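Local coordinates for surface presentation of antigens protein SpaS (Shigella flexneri, PDB 2VT1) that belongs to the type III secretion exporter family and is required for host-cell invasion and for secretion of the Ipa invasion proteins, here represented by its cytoplasmic domain, at residues H3-I8 and A31-A36. Numbering follows the deposited sequence.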
ATOM      1  N   HIS B   3      -6.681  12.208  -1.928  1.00 28.57           N
ATOM      2  CA  HIS B   3      -6.747  10.776  -1.640  1.00 24.95           C
ATOM      3  C   HIS B   3      -5.474  10.076  -2.064  1.00 22.36           C
ATOM      4  O   HIS B   3      -4.941  10.339  -3.143  1.00 20.92           O
ATOM      5  CB  HIS B   3      -7.949  10.128  -2.311  1.00 23.26           C
ATOM      6  CG  HIS B   3      -9.253  10.675  -1.838  1.00 22.28           C
ATOM      7  ND1 HIS B   3     -10.037  11.500  -2.614  1.00 23.76           N
ATOM      8  CD2 HIS B   3      -9.896  10.543  -0.655  1.00 20.93           C
ATOM      9  CE1 HIS B   3     -11.111  11.848  -1.929  1.00 22.67           C
ATOM     10  NE2 HIS B   3     -11.055  11.271  -0.742  1.00 25.38           N
ATOM     11  N   ILE B   4      -4.995   9.203  -1.182  1.00 19.95           N
ATOM     12  CA  ILE B   4      -3.742   8.466  -1.378  1.00 20.10           C
ATOM     13  C   ILE B   4      -3.961   6.950  -1.141  1.00 19.72           C
ATOM     14  O   ILE B   4      -4.677   6.542  -0.230  1.00 20.29           O
ATOM     15  CB  ILE B   4      -2.635   8.969  -0.414  1.00 19.32           C
ATOM     16  CG1 ILE B   4      -2.266  10.427  -0.699  1.00 19.83           C
ATOM     17  CG2 ILE B   4      -1.399   8.095  -0.521  1.00 21.37           C
ATOM     18  CD1 ILE B   4      -1.504  11.091   0.431  1.00 13.31           C
ATOM     19  N   ALA B   5      -3.354   6.124  -1.982  1.00 18.55           N
ATOM     20  CA  ALA B   5      -3.348   4.682  -1.778  1.00 18.94           C
ATOM     21  C   ALA B   5      -1.921   4.184  -1.970  1.00 17.78           C
ATOM     22  O   ALA B   5      -1.310   4.445  -2.999  1.00 18.57           O
ATOM     23  CB  ALA B   5      -4.283   4.003  -2.760  1.00 18.99           C
ATOM     24  N   ILE B   6      -1.386   3.496  -0.967  1.00 16.64           N
ATOM     25  CA  ILE B   6      -0.045   2.905  -1.067  1.00 15.96           C
ATOM     26  C   ILE B   6      -0.180   1.409  -0.807  1.00 16.24           C
ATOM     27  O   ILE B   6      -0.666   0.957   0.253  1.00 15.08           O
ATOM     28  CB  ILE B   6       0.987   3.525  -0.061  1.00 16.61           C
ATOM     29  CG1 ILE B   6       0.844   5.056   0.057  1.00 14.69           C
ATOM     30  CG2 ILE B   6       2.429   3.089  -0.418  1.00 14.88           C
ATOM     31  CD1 ILE B   6       1.492   5.921  -1.050  1.00 14.98           C
ATOM     32  N   GLY B   7       0.224   0.639  -1.802  1.00 15.73           N
ATOM     33  CA  GLY B   7       0.203  -0.788  -1.707  1.00 15.78           C
ATOM     34  C   GLY B   7       1.475  -1.235  -1.024  1.00 14.75           C
ATOM     35  O   GLY B   7       2.540  -0.682  -1.281  1.00 15.15           O
ATOM     36  N   ILE B   8       1.358  -2.225  -0.148  1.00 15.54           N
ATOM     37  CA  ILE B   8       2.507  -2.743   0.597  1.00 15.88           C
ATOM     38  C   ILE B   8       2.625  -4.262   0.484  1.00 17.69           C
ATOM     39  O   ILE B   8       1.696  -5.013   0.772  1.00 17.37           O
ATOM     40  CB  ILE B   8       2.461  -2.358   2.084  1.00 16.19           C
ATOM     41  CG1 ILE B   8       2.345  -0.849   2.255  1.00 17.82           C
ATOM     42  CG2 ILE B   8       3.705  -2.860   2.796  1.00 15.23           C
ATOM     43  CD1 ILE B   8       3.585  -0.101   1.947  1.00 15.28           C
ATOM     44  N   ALA B  31     -10.447   4.006  -6.445  1.00 18.35           N
ATOM     45  CA  ALA B  31     -10.723   2.785  -7.205  1.00 18.11           C
ATOM     46  C   ALA B  31      -9.836   1.664  -6.699  1.00 16.53           C
ATOM     47  O   ALA B  31     -10.264   0.514  -6.607  1.00 17.65           O
ATOM     48  CB  ALA B  31     -10.499   3.001  -8.720  1.00 17.87           C
ATOM     49  N   VAL B  32      -8.599   1.997  -6.363  1.00 15.79           N
ATOM     50  CA  VAL B  32      -7.718   1.020  -5.726  1.00 16.36           C
ATOM     51  C   VAL B  32      -8.348   0.495  -4.422  1.00 16.61           C
ATOM     52  O   VAL B  32      -8.351  -0.703  -4.157  1.00 16.70           O
ATOM     53  CB  VAL B  32      -6.323   1.606  -5.459  1.00 15.87           C
ATOM     54  CG1 VAL B  32      -5.521   0.665  -4.601  1.00 14.59           C
ATOM     55  CG2 VAL B  32      -5.590   1.855  -6.778  1.00 14.01           C
ATOM     56  N   ARG B  33      -8.920   1.391  -3.626  1.00 17.79           N
ATOM     57  CA  ARG B  33      -9.521   1.001  -2.351  1.00 17.38           C
ATOM     58  C   ARG B  33     -10.713   0.068  -2.534  1.00 17.16           C
ATOM     59  O   ARG B  33     -10.812  -0.937  -1.856  1.00 18.37           O
ATOM     60  CB  ARG B  33      -9.900   2.254  -1.557  1.00 19.46           C
ATOM     61  CG  ARG B  33      -8.727   2.747  -0.701  1.00 27.32           C
ATOM     62  CD  ARG B  33      -8.284   4.205  -0.936  1.00 34.98           C
ATOM     63  NE  ARG B  33      -9.088   5.166  -0.186  1.00 39.18           N
ATOM     64  CZ  ARG B  33      -8.689   6.388   0.161  1.00 42.08           C
ATOM     65  NH1 ARG B  33      -7.480   6.826  -0.162  1.00 44.05           N
ATOM     66  NH2 ARG B  33      -9.508   7.177   0.843  1.00 43.29           N
ATOM     67  N   LYS B  34     -11.599   0.398  -3.464  1.00 15.73           N
ATOM     68  CA  LYS B  34     -12.778  -0.395  -3.748  1.00 17.29           C
ATOM     69  C   LYS B  34     -12.422  -1.790  -4.261  1.00 15.78           C
ATOM     70  O   LYS B  34     -13.040  -2.776  -3.865  1.00 17.11           O
ATOM     71  CB  LYS B  34     -13.656   0.343  -4.771  1.00 17.67           C
ATOM     72  CG  LYS B  34     -14.820  -0.464  -5.334  1.00 23.11           C
ATOM     73  CD  LYS B  34     -15.753   0.426  -6.153  1.00 27.85           C
ATOM     74  CE  LYS B  34     -17.018  -0.297  -6.607  1.00 32.20           C
ATOM     75  NZ  LYS B  34     -18.214   0.619  -6.508  1.00 34.58           N
ATOM     76  N   TYR B  35     -11.444  -1.873  -5.159  1.00 16.81           N
ATOM     77  CA  TYR B  35     -10.992  -3.156  -5.705  1.00 16.27           C
ATOM     78  C   TYR B  35     -10.319  -4.002  -4.637  1.00 16.51           C
ATOM     79  O   TYR B  35     -10.602  -5.197  -4.501  1.00 17.27           O
ATOM     80  CB  TYR B  35     -10.014  -2.934  -6.869  1.00 16.94           C
ATOM     81  CG  TYR B  35      -9.597  -4.213  -7.554  1.00 14.99           C
ATOM     82  CD1 TYR B  35     -10.438  -4.845  -8.465  1.00 16.58           C
ATOM     83  CD2 TYR B  35      -8.369  -4.799  -7.280  1.00  9.92           C
ATOM     84  CE1 TYR B  35     -10.062  -6.029  -9.084  1.00 11.60           C
ATOM     85  CE2 TYR B  35      -7.992  -5.960  -7.888  1.00 15.18           C
ATOM     86  CZ  TYR B  35      -8.837  -6.585  -8.790  1.00 14.10           C
ATOM     87  OH  TYR B  35      -8.442  -7.771  -9.392  1.00 15.22           O
ATOM     88  N   ALA B  36      -9.423  -3.388  -3.886  1.00 15.00           N
ATOM     89  CA  ALA B  36      -8.793  -4.057  -2.758  1.00 16.39           C
ATOM     90  C   ALA B  36      -9.841  -4.692  -1.847  1.00 18.06           C
ATOM     91  O   ALA B  36      -9.714  -5.843  -1.459  1.00 19.51           O
ATOM     92  CB  ALA B  36      -7.917  -3.068  -1.971  1.00 16.25           C
TER
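A5 sets its methyl group against V32, the CB of A5 lying 4.0 Å from CG1 of V32, where the two backbones come nearest. Alanine suits a place where the axes of 4-8 and 31-36 approach to 8.9 Å. V32 holds CG1 anti to its backbone N (chi1 170°), which carries that branch to the A5 methyl, while L22 and E24 of the adjacent strand also pack on this valine. Beside this small apolar patch, R33 starts off to one side of the strand and returns to it through bends at chi2 and chi3. Its NH1 meets the carbonyl O of I4 at 2.8 Å, near the guanidinium plane, yet the N-H points poorly (115°) and the bond is weak. The other terminal nitrogen, NH2, lies 3.7 Å from CD2 of H3, whose ring stands nearly perpendicular to the guanidinium, 79° between planes; A29 and L30 pack on the same histidine. Farther along the strand, I6, G7 and I8 pair antiparallel with a strand of another protein's chain, so the sheet runs on across that interface. Because the guanidinium reaches the I4 carbonyl only through a bent, weak bond, helix and sheet are joined here mainly by packing.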